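Local structure of carbon monoxide dehydrogenase (Thermococcus sp. AM4, 6T7J) at residues Tyr7-Lys12 with Lys26-Gly31; His37-Gln42 with Asn453-His458; Phe119-Leu124 with Ser274-Glu279. The protein probably catalyses the reversible oxidation of carbon monoxide to carbon dioxide with a ferredoxin-type acceptor, although the cluster C of this form lacks nickel. One frame throughout, in Å; residues are numbered along the deposited sequence.

Interactions 1 and 2 are neighbours, their centres about 13 Å apart, and share two successive N-terminal helices: the loop segment 7-12 packs against helix 20-30, and helix 35-42 meets the loop 453-458. Glu28 probably hydrogen-bonds His37, on the same helix as the Leu39 of interaction 2. Interaction 3, with its centre about 40 Å from that of the first and about 37 Å from that of the second, ties the loop 119-124 to helix 271-281. Chemistry follows place. The surface contact 1 is ionic and polar, carried by a glutamate; the buried contact 2 is apolar, a leucine against a proline; the buried contact 3 gives a lysine a carbonyl and an aromatic face, with a carboxylate from a further helix.

Interaction 1: Tyr7-Lys12 with Lys26-Gly31; sequences YRVPAK and KAEEEG
Glu28 reaches from helix 20-30 to the backbone of Arg8 and Val9. Its CB points at the segment 7-12, and CG stands beside the backbone N (chi1 -67°). A bend at the next torsion then turns the carboxylate across the chain, where CD lies 3.7 Å from Arg8 CB. OE2 takes a nearly straight bond from the backbone N of Val9, with N to OE2 2.7 Å and 169° at the hydrogen, the donor arriving almost in line with the C-O bond. OE1 turns to the Arg8 side chain, 3.2 Å from Arg8 CD and 3.4 Å from Arg8 NE. It sits over one face of the guanidinium, well out of its plane, so this salt bridge is one of charge alone; the two groups are turned 71° apart. Glutamate suits the place because it is long enough to cross from the helix and has two acceptors for different tasks.

OE2 also bonds NE2 of His37, which brings in helix 35-42; Val9 packs on Trp36 and Leu40 of that helix and on Ile24 of helix 20-30. The segment 7-12 therefore lies over both N-terminal helices, while helix 20-30 closes at Gly31 in a Schellman motif.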
loop_
_atom_site.group_PDB
_atom_site.type_symbol
_atom_site.label_atom_id
_atom_site.label_comp_id
_atom_site.label_asym_id
_atom_site.label_seq_id
_atom_site.Cartn_x
_atom_site.Cartn_y
_atom_site.Cartn_z
ATOM N N TYR A 7 18.332 17.053 -25.067
ATOM C CA TYR A 7 17.548 18.278 -25.174
ATOM C C TYR A 7 17.988 19.246 -24.087
ATOM O O TYR A 7 18.041 18.881 -22.909
ATOM C CB TYR A 7 16.041 18.005 -25.055
ATOM C CG TYR A 7 15.554 16.846 -25.893
ATOM C CD1 TYR A 7 14.938 17.057 -27.120
ATOM C CD2 TYR A 7 15.704 15.539 -25.454
ATOM C CE1 TYR A 7 14.493 15.996 -27.886
ATOM C CE2 TYR A 7 15.258 14.477 -26.208
ATOM C CZ TYR A 7 14.661 14.707 -27.425
ATOM O OH TYR A 7 14.224 13.640 -28.175
ATOM N N ARG A 8 18.293 20.476 -24.484
ATOM C CA ARG A 8 18.726 21.499 -23.548
ATOM C C ARG A 8 17.524 22.230 -22.966
ATOM O O ARG A 8 16.484 22.375 -23.612
ATOM C CB ARG A 8 19.673 22.486 -24.230
ATOM C CG ARG A 8 20.912 21.817 -24.798
ATOM C CD ARG A 8 21.998 22.817 -25.162
ATOM N NE ARG A 8 23.326 22.220 -25.047
ATOM C CZ ARG A 8 24.444 22.914 -24.871
ATOM N NH1 ARG A 8 25.608 22.284 -24.773
ATOM N NH2 ARG A 8 24.399 24.236 -24.796
ATOM N N VAL A 9 17.680 22.686 -21.730
ATOM C CA VAL A 9 16.598 23.301 -20.966
ATOM C C VAL A 9 16.712 24.814 -21.114
ATOM O O VAL A 9 17.726 25.389 -20.695
ATOM C CB VAL A 9 16.657 22.890 -19.487
ATOM C CG1 VAL A 9 15.636 23.670 -18.672
ATOM C CG2 VAL A 9 16.433 21.392 -19.351
ATOM N N PRO A 10 15.717 25.490 -21.700
ATOM C CA PRO A 10 15.742 26.960 -21.729
ATOM C C PRO A 10 15.793 27.530 -20.321
ATOM O O PRO A 10 14.771 27.605 -19.630
ATOM C CB PRO A 10 14.436 27.325 -22.448
ATOM C CG PRO A 10 13.570 26.109 -22.320
ATOM C CD PRO A 10 14.505 24.943 -22.332
ATOM N N ALA A 11 16.988 27.939 -19.891
ATOM C CA ALA A 11 17.239 28.208 -18.481
ATOM C C ALA A 11 16.742 29.571 -18.018
ATOM O O ALA A 11 16.472 29.737 -16.824
ATOM C CB ALA A 11 18.735 28.085 -18.185
ATOM N N LYS A 12 16.615 30.551 -18.912
ATOM C CA LYS A 12 16.258 31.891 -18.456
ATOM C C LYS A 12 14.824 31.973 -17.944
ATOM O O LYS A 12 14.512 32.880 -17.164
ATOM C CB LYS A 12 16.477 32.914 -19.571
ATOM C CG LYS A 12 17.148 34.195 -19.092
ATOM C CD LYS A 12 18.355 33.887 -18.215
ATOM C CE LYS A 12 18.797 35.108 -17.422
ATOM N NZ LYS A 12 19.853 34.768 -16.425
ATOM N N LYS A 26 25.410 25.240 -16.047
ATOM C CA LYS A 26 26.655 24.586 -15.652
ATOM C C LYS A 26 26.553 23.075 -15.808
ATOM O O LYS A 26 27.490 22.426 -16.293
ATOM C CB LYS A 26 27.006 24.958 -14.211
ATOM C CG LYS A 26 28.312 24.360 -13.720
ATOM C CD LYS A 26 28.693 24.913 -12.359
ATOM C CE LYS A 26 30.115 24.532 -11.989
ATOM N NZ LYS A 26 30.294 23.058 -11.922
ATOM N N ALA A 27 25.419 22.495 -15.406
ATOM C CA ALA A 27 25.198 21.068 -15.605
ATOM C C ALA A 27 25.244 20.708 -17.083
ATOM O O ALA A 27 25.809 19.674 -17.462
ATOM C CB ALA A 27 23.858 20.656 -14.999
ATOM N N GLU A 28 24.650 21.549 -17.932
ATOM C CA GLU A 28 24.668 21.282 -19.368
ATOM C C GLU A 28 26.090 21.299 -19.914
ATOM O O GLU A 28 26.496 20.392 -20.651
ATOM C CB GLU A 28 23.801 22.301 -20.103
ATOM C CG GLU A 28 22.328 22.185 -19.787
ATOM C CD GLU A 28 21.457 22.559 -20.960
ATOM O OE1 GLU A 28 22.006 23.045 -21.970
ATOM O OE2 GLU A 28 20.225 22.369 -20.869
ATOM N N GLU A 29 26.868 22.325 -19.562
ATOM C CA GLU A 29 28.228 22.409 -20.087
ATOM C C GLU A 29 29.120 21.314 -19.513
ATOM O O GLU A 29 30.111 20.932 -20.145
ATOM C CB GLU A 29 28.819 23.792 -19.818
ATOM C CG GLU A 29 28.558 24.795 -20.941
ATOM C CD GLU A 29 29.669 24.828 -21.981
ATOM O OE1 GLU A 29 30.595 25.656 -21.836
ATOM O OE2 GLU A 29 29.615 24.030 -22.944
ATOM N N GLU A 30 28.784 20.790 -18.335
ATOM C CA GLU A 30 29.491 19.640 -17.787
ATOM C C GLU A 30 28.907 18.310 -18.244
ATOM O O GLU A 30 29.494 17.261 -17.954
ATOM C CB GLU A 30 29.490 19.696 -16.256
ATOM C CG GLU A 30 30.738 20.324 -15.659
ATOM C CD GLU A 30 30.475 20.949 -14.305
ATOM O OE1 GLU A 30 30.644 22.179 -14.176
ATOM O OE2 GLU A 30 30.100 20.211 -13.371
ATOM N N GLY A 31 27.775 18.326 -18.945
ATOM C CA GLY A 31 27.158 17.094 -19.392
ATOM C C GLY A 31 26.452 16.321 -18.302
ATOM O O GLY A 31 26.426 15.087 -18.345
#

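Interaction 2: His37-Gln42 with Asn453-His458; sequences HRLLEQ and NPKVKH
Leu39 points from helix 35-42 toward the turn 453-456, and one methyl, CD2, does most of the touching. Its CG is anti to the backbone N (chi1 169°), which carries the branch toward Pro454. CD2 comes to 3.7 Å from Pro454 CB and 4.0 Å from Pro454 CG, meeting the ring obliquely at its CB-CG bond, and lies 3.4 Å from Pro454 O. CD2 thus sits against the proline and the start of Lys455, CD1 more loosely against the lysine stem, 4.2 Å from Lys455 CG. Leucine suits the place: its forked, apolar end fits both neighbours without needing polar partners.

The turn is a type I beta turn, closed by the bond from Val456 N to Asn453 O, and Asn453 OD1 accepts from Lys455 N at 3.0 Å in an Asx turn, with the donor tilted 28° from the carbonyl plane. Proline suits the second position because its ring already holds phi near the value needed. The Lys455 amine continues to Gln45 and to Gly61 O of the second subunit, whose Met60 packs on Pro454.

The Pro454 side chain lies about 9 Å from the broken Fe4S4 cluster, and that of Lys455 about 11 Å from a bound Fe2S2 cluster. No hydrogen bond crosses between the segments, so the contact rests on dispersion and buried apolar surface, while polar bonds shape the turn from within and tie its lysine to the dimer interface.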
loop_
_atom_site.group_PDB
_atom_site.type_symbol
_atom_site.label_atom_id
_atom_site.label_comp_id
_atom_site.label_asym_id
_atom_site.label_seq_id
_atom_site.Cartn_x
_atom_site.Cartn_y
_atom_site.Cartn_z
ATOM N N HIS A 37 16.109 17.968 -17.701
ATOM C CA HIS A 37 16.541 17.264 -18.906
ATOM C C HIS A 37 15.838 15.919 -19.042
ATOM O O HIS A 37 15.404 15.540 -20.137
ATOM C CB HIS A 37 18.058 17.070 -18.888
ATOM C CG HIS A 37 18.830 18.343 -18.736
ATOM N ND1 HIS A 37 19.281 18.800 -17.516
ATOM C CD2 HIS A 37 19.234 19.256 -19.651
ATOM C CE1 HIS A 37 19.926 19.941 -17.686
ATOM N NE2 HIS A 37 19.910 20.240 -18.973
ATOM N N ARG A 38 15.707 15.182 -17.937
ATOM C CA ARG A 38 15.062 13.877 -18.005
ATOM C C ARG A 38 13.557 14.006 -18.211
ATOM O O ARG A 38 12.953 13.169 -18.895
ATOM C CB ARG A 38 15.390 13.074 -16.747
ATOM C CG ARG A 38 16.881 12.770 -16.610
ATOM C CD ARG A 38 17.171 11.834 -15.452
ATOM N NE ARG A 38 16.829 12.442 -14.170
ATOM C CZ ARG A 38 17.675 13.151 -13.429
ATOM N NH1 ARG A 38 18.922 13.341 -13.839
ATOM N NH2 ARG A 38 17.271 13.671 -12.278
ATOM N N LEU A 39 12.938 15.050 -17.649
ATOM C CA LEU A 39 11.550 15.349 -17.987
ATOM C C LEU A 39 11.391 15.572 -19.484
ATOM O O LEU A 39 10.449 15.058 -20.100
ATOM C CB LEU A 39 11.065 16.576 -17.216
ATOM C CG LEU A 39 9.716 17.126 -17.687
ATOM C CD1 LEU A 39 8.601 16.138 -17.371
ATOM C CD2 LEU A 39 9.426 18.488 -17.068
ATOM N N LEU A 40 12.304 16.342 -20.087
ATOM C CA LEU A 40 12.268 16.534 -21.534
ATOM C C LEU A 40 12.441 15.210 -22.269
ATOM O O LEU A 40 11.804 14.974 -23.303
ATOM C CB LEU A 40 13.351 17.528 -21.960
ATOM C CG LEU A 40 13.131 18.992 -21.574
ATOM C CD1 LEU A 40 14.270 19.860 -22.090
ATOM C CD2 LEU A 40 11.792 19.486 -22.094
ATOM N N GLU A 41 13.302 14.334 -21.749
ATOM C CA GLU A 41 13.492 13.026 -22.369
ATOM C C GLU A 41 12.239 12.162 -22.268
ATOM O O GLU A 41 12.034 11.271 -23.100
ATOM C CB GLU A 41 14.680 12.306 -21.732
ATOM C CG GLU A 41 16.029 12.925 -22.051
ATOM C CD GLU A 41 17.167 11.934 -21.923
ATOM O OE1 GLU A 41 16.900 10.715 -21.951
ATOM O OE2 GLU A 41 18.329 12.372 -21.794
ATOM N N GLN A 42 11.400 12.399 -21.260
ATOM C CA GLN A 42 10.184 11.609 -21.099
ATOM C C GLN A 42 9.061 12.043 -22.034
ATOM O O GLN A 42 8.102 11.285 -22.217
ATOM C CB GLN A 42 9.687 11.684 -19.652
ATOM C CG GLN A 42 10.537 10.908 -18.659
ATOM C CD GLN A 42 10.531 9.414 -18.924
ATOM O OE1 GLN A 42 9.553 8.863 -19.431
ATOM N NE2 GLN A 42 11.629 8.749 -18.580
ATOM N N ASN A 453 7.608 20.645 -9.039
ATOM C CA ASN A 453 7.355 19.800 -10.197
ATOM C C ASN A 453 7.870 20.512 -11.441
ATOM O O ASN A 453 7.384 21.601 -11.772
ATOM C CB ASN A 453 5.861 19.492 -10.319
ATOM C CG ASN A 453 5.568 18.353 -11.281
ATOM O OD1 ASN A 453 6.192 18.235 -12.337
ATOM N ND2 ASN A 453 4.603 17.514 -10.924
ATOM N N PRO A 454 8.844 19.939 -12.155
ATOM C CA PRO A 454 9.399 20.624 -13.334
ATOM C C PRO A 454 8.408 20.795 -14.477
ATOM O O PRO A 454 8.760 21.417 -15.486
ATOM C CB PRO A 454 10.571 19.719 -13.747
ATOM C CG PRO A 454 10.232 18.377 -13.188
ATOM C CD PRO A 454 9.473 18.628 -11.921
ATOM N N LYS A 455 7.188 20.267 -14.357
ATOM C CA LYS A 455 6.170 20.527 -15.369
ATOM C C LYS A 455 5.678 21.966 -15.307
ATOM O O LYS A 455 5.229 22.511 -16.322
ATOM C CB LYS A 455 5.001 19.556 -15.201
ATOM C CG LYS A 455 5.376 18.105 -15.428
ATOM C CD LYS A 455 4.200 17.185 -15.188
ATOM C CE LYS A 455 4.563 15.746 -15.509
ATOM N NZ LYS A 455 3.366 14.950 -15.900
ATOM N N VAL A 456 5.746 22.589 -14.135
ATOM C CA VAL A 456 5.418 23.998 -13.973
ATOM C C VAL A 456 6.700 24.753 -13.643
ATOM O O VAL A 456 7.699 24.176 -13.198
ATOM C CB VAL A 456 4.346 24.225 -12.886
ATOM C CG1 VAL A 456 3.059 23.502 -13.250
ATOM C CG2 VAL A 456 4.858 23.764 -11.527
ATOM N N LYS A 457 6.669 26.065 -13.876
ATOM C CA LYS A 457 7.842 26.897 -13.632
ATOM C C LYS A 457 8.260 26.810 -12.169
ATOM O O LYS A 457 7.425 26.894 -11.263
ATOM C CB LYS A 457 7.557 28.347 -14.022
ATOM C CG LYS A 457 8.783 29.243 -13.946
ATOM C CD LYS A 457 8.546 30.588 -14.604
ATOM C CE LYS A 457 9.834 31.396 -14.659
ATOM N NZ LYS A 457 9.684 32.644 -15.459
ATOM N N HIS A 458 9.562 26.644 -11.944
ATOM C CA HIS A 458 10.075 26.299 -10.623
ATOM C C HIS A 458 9.855 27.440 -9.633
ATOM O O HIS A 458 10.374 28.547 -9.817
ATOM C CB HIS A 458 11.556 25.943 -10.714
ATOM C CG HIS A 458 12.181 25.634 -9.390
ATOM N ND1 HIS A 458 13.262 26.332 -8.897
ATOM C CD2 HIS A 458 11.871 24.709 -8.452
ATOM C CE1 HIS A 458 13.594 25.847 -7.713
ATOM N NE2 HIS A 458 12.765 24.861 -7.421
#

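Interaction 3: Phe119-Leu124 with Ser274-Glu279; sequences FQYYKL and STKIAE
The Tyr122 ring has the end of Lys276 lying over one of its faces, with CE 3.8 Å above the plane and displaced toward the rim. The lysine runs obliquely across the phenol: CG passes 3.4 Å from Tyr122 OH at the ring's outer end, and CE sits 4.0 Å from the centroid in a CH-pi contact. NZ stands farther off, 4.9 Å from the centroid but only 6° from the ring normal, in a cation-pi arrangement. Tyrosine suits position 122 because it supplies both this face and a hydroxyl, which is bonded to Ile272 O just ahead of the lysine's helical segment. Tyr121 contributes less through its ring, which meets NZ obliquely, than through its CB, 3.6 Å from NZ.

Lysine suits this place by its reach and its mixed character. A bend at the second torsion (chi2 -52°) steers the chain over the phenol, after which it is extended to the amine. NZ meets Tyr121 O in the carbonyl plane and on a lone pair, with a C=O...N angle of 141°; at 2.5 Å from NZ to O the bond is unusually short, and its exact length is doubtful. The type I turn from Phe119 to Tyr122, closed by Tyr122 N to Phe119 O, places this carbonyl and the ring around the same amine.

Asp382 adds a salt bridge to Lys276, so the lysine connects helix 271-281, which follows strand 261-268 of a parallel sheet, the loop after helix 81-115, and helix 381-395. Lys123 NZ is 4.5 Å from Lys276 NZ, a like-charge approach that Asp382 would be expected to ease. In this buried site the carboxylate, carbonyl and aromatic face together probably favour the charged amine and offset much of its desolvation cost.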
loop_
_atom_site.group_PDB
_atom_site.type_symbol
_atom_site.label_atom_id
_atom_site.label_comp_id
_atom_site.label_asym_id
_atom_site.label_seq_id
_atom_site.Cartn_x
_atom_site.Cartn_y
_atom_site.Cartn_z
ATOM N N PHE A 119 17.780 6.271 25.296
ATOM C CA PHE A 119 18.494 7.139 24.359
ATOM C C PHE A 119 18.852 8.436 25.079
ATOM O O PHE A 119 18.191 9.464 24.934
ATOM C CB PHE A 119 17.653 7.408 23.115
ATOM C CG PHE A 119 17.215 6.169 22.392
ATOM C CD1 PHE A 119 18.095 5.123 22.181
ATOM C CD2 PHE A 119 15.920 6.059 21.911
ATOM C CE1 PHE A 119 17.689 3.984 21.511
ATOM C CE2 PHE A 119 15.510 4.924 21.240
ATOM C CZ PHE A 119 16.396 3.884 21.040
ATOM N N GLN A 120 19.929 8.383 25.860
ATOM C CA GLN A 120 20.310 9.555 26.640
ATOM C C GLN A 120 20.885 10.680 25.789
ATOM O O GLN A 120 21.189 11.745 26.336
ATOM C CB GLN A 120 21.308 9.164 27.729
ATOM C CG GLN A 120 20.907 7.934 28.523
ATOM C CD GLN A 120 20.651 8.241 29.987
ATOM O OE1 GLN A 120 21.577 8.536 30.744
ATOM N NE2 GLN A 120 19.389 8.174 30.392
ATOM N N TYR A 121 21.045 10.485 24.482
ATOM C CA TYR A 121 21.402 11.589 23.601
ATOM C C TYR A 121 20.200 12.443 23.219
ATOM O O TYR A 121 20.362 13.412 22.471
ATOM C CB TYR A 121 22.083 11.063 22.335
ATOM C CG TYR A 121 23.504 10.606 22.556
ATOM C CD1 TYR A 121 24.463 11.474 23.061
ATOM C CD2 TYR A 121 23.887 9.304 22.265
ATOM C CE1 TYR A 121 25.766 11.059 23.267
ATOM C CE2 TYR A 121 25.187 8.878 22.467
ATOM C CZ TYR A 121 26.122 9.760 22.969
ATOM O OH TYR A 121 27.416 9.341 23.171
ATOM N N TYR A 122 19.010 12.113 23.713
ATOM C CA TYR A 122 17.799 12.860 23.414
ATOM C C TYR A 122 17.065 13.180 24.709
ATOM O O TYR A 122 17.006 12.353 25.625
ATOM C CB TYR A 122 16.888 12.080 22.461
ATOM C CG TYR A 122 17.503 11.841 21.102
ATOM C CD1 TYR A 122 17.320 12.751 20.070
ATOM C CD2 TYR A 122 18.270 10.711 20.853
ATOM C CE1 TYR A 122 17.883 12.543 18.826
ATOM C CE2 TYR A 122 18.837 10.493 19.611
ATOM C CZ TYR A 122 18.639 11.413 18.601
ATOM O OH TYR A 122 19.198 11.206 17.360
ATOM N N LYS A 123 16.510 14.385 24.774
ATOM C CA LYS A 123 15.890 14.930 25.971
ATOM C C LYS A 123 14.380 15.016 25.798
ATOM O O LYS A 123 13.838 14.869 24.700
ATOM C CB LYS A 123 16.449 16.327 26.283
ATOM C CG LYS A 123 17.843 16.347 26.887
ATOM C CD LYS A 123 18.899 16.727 25.857
ATOM C CE LYS A 123 20.151 15.877 26.012
ATOM N NZ LYS A 123 21.123 16.117 24.908
ATOM N N LEU A 124 13.702 15.251 26.915
ATOM C CA LEU A 124 12.340 15.775 26.918
ATOM C C LEU A 124 12.478 17.269 27.188
ATOM O O LEU A 124 12.607 17.691 28.340
ATOM C CB LEU A 124 11.477 15.082 27.965
ATOM C CG LEU A 124 11.181 13.596 27.757
ATOM C CD1 LEU A 124 10.413 13.037 28.946
ATOM C CD2 LEU A 124 10.410 13.378 26.465
ATOM N N SER A 274 19.086 14.896 11.531
ATOM C CA SER A 274 19.603 16.191 11.102
ATOM C C SER A 274 19.942 17.089 12.286
ATOM O O SER A 274 20.915 17.846 12.228
ATOM C CB SER A 274 18.598 16.879 10.178
ATOM O OG SER A 274 17.404 17.206 10.869
ATOM N N THR A 275 19.154 17.031 13.366
ATOM C CA THR A 275 19.492 17.831 14.541
ATOM C C THR A 275 20.843 17.415 15.111
ATOM O O THR A 275 21.682 18.266 15.438
ATOM C CB THR A 275 18.402 17.710 15.606
ATOM O OG1 THR A 275 18.201 16.330 15.937
ATOM C CG2 THR A 275 17.095 18.305 15.103
ATOM N N LYS A 276 21.077 16.104 15.220
ATOM C CA LYS A 276 22.362 15.617 15.705
ATOM C C LYS A 276 23.495 16.020 14.769
ATOM O O LYS A 276 24.554 16.466 15.225
ATOM C CB LYS A 276 22.319 14.099 15.871
ATOM C CG LYS A 276 21.577 13.637 17.112
ATOM C CD LYS A 276 22.094 14.340 18.352
ATOM C CE LYS A 276 21.523 13.717 19.607
ATOM N NZ LYS A 276 22.014 14.388 20.845
ATOM N N ILE A 277 23.288 15.874 13.457
ATOM C CA ILE A 277 24.332 16.230 12.497
ATOM C C ILE A 277 24.685 17.708 12.621
ATOM O O ILE A 277 25.864 18.081 12.672
ATOM C CB ILE A 277 23.896 15.875 11.064
ATOM C CG1 ILE A 277 23.774 14.360 10.894
ATOM C CG2 ILE A 277 24.884 16.439 10.055
ATOM C CD1 ILE A 277 25.081 13.619 11.035
ATOM N N ALA A 278 23.665 18.570 12.680
ATOM C CA ALA A 278 23.906 20.008 12.747
ATOM C C ALA A 278 24.612 20.386 14.043
ATOM O O ALA A 278 25.587 21.149 14.031
ATOM C CB ALA A 278 22.586 20.769 12.609
ATOM N N GLU A 279 24.137 19.856 15.175
ATOM C CA GLU A 279 24.759 20.187 16.453
ATOM C C GLU A 279 26.202 19.702 16.511
ATOM O O GLU A 279 27.085 20.417 16.999
ATOM C CB GLU A 279 23.941 19.597 17.601
ATOM C CG GLU A 279 22.728 20.430 17.976
ATOM C CD GLU A 279 21.696 19.642 18.757
ATOM O OE1 GLU A 279 20.487 19.888 18.561
ATOM O OE2 GLU A 279 22.092 18.778 19.567
#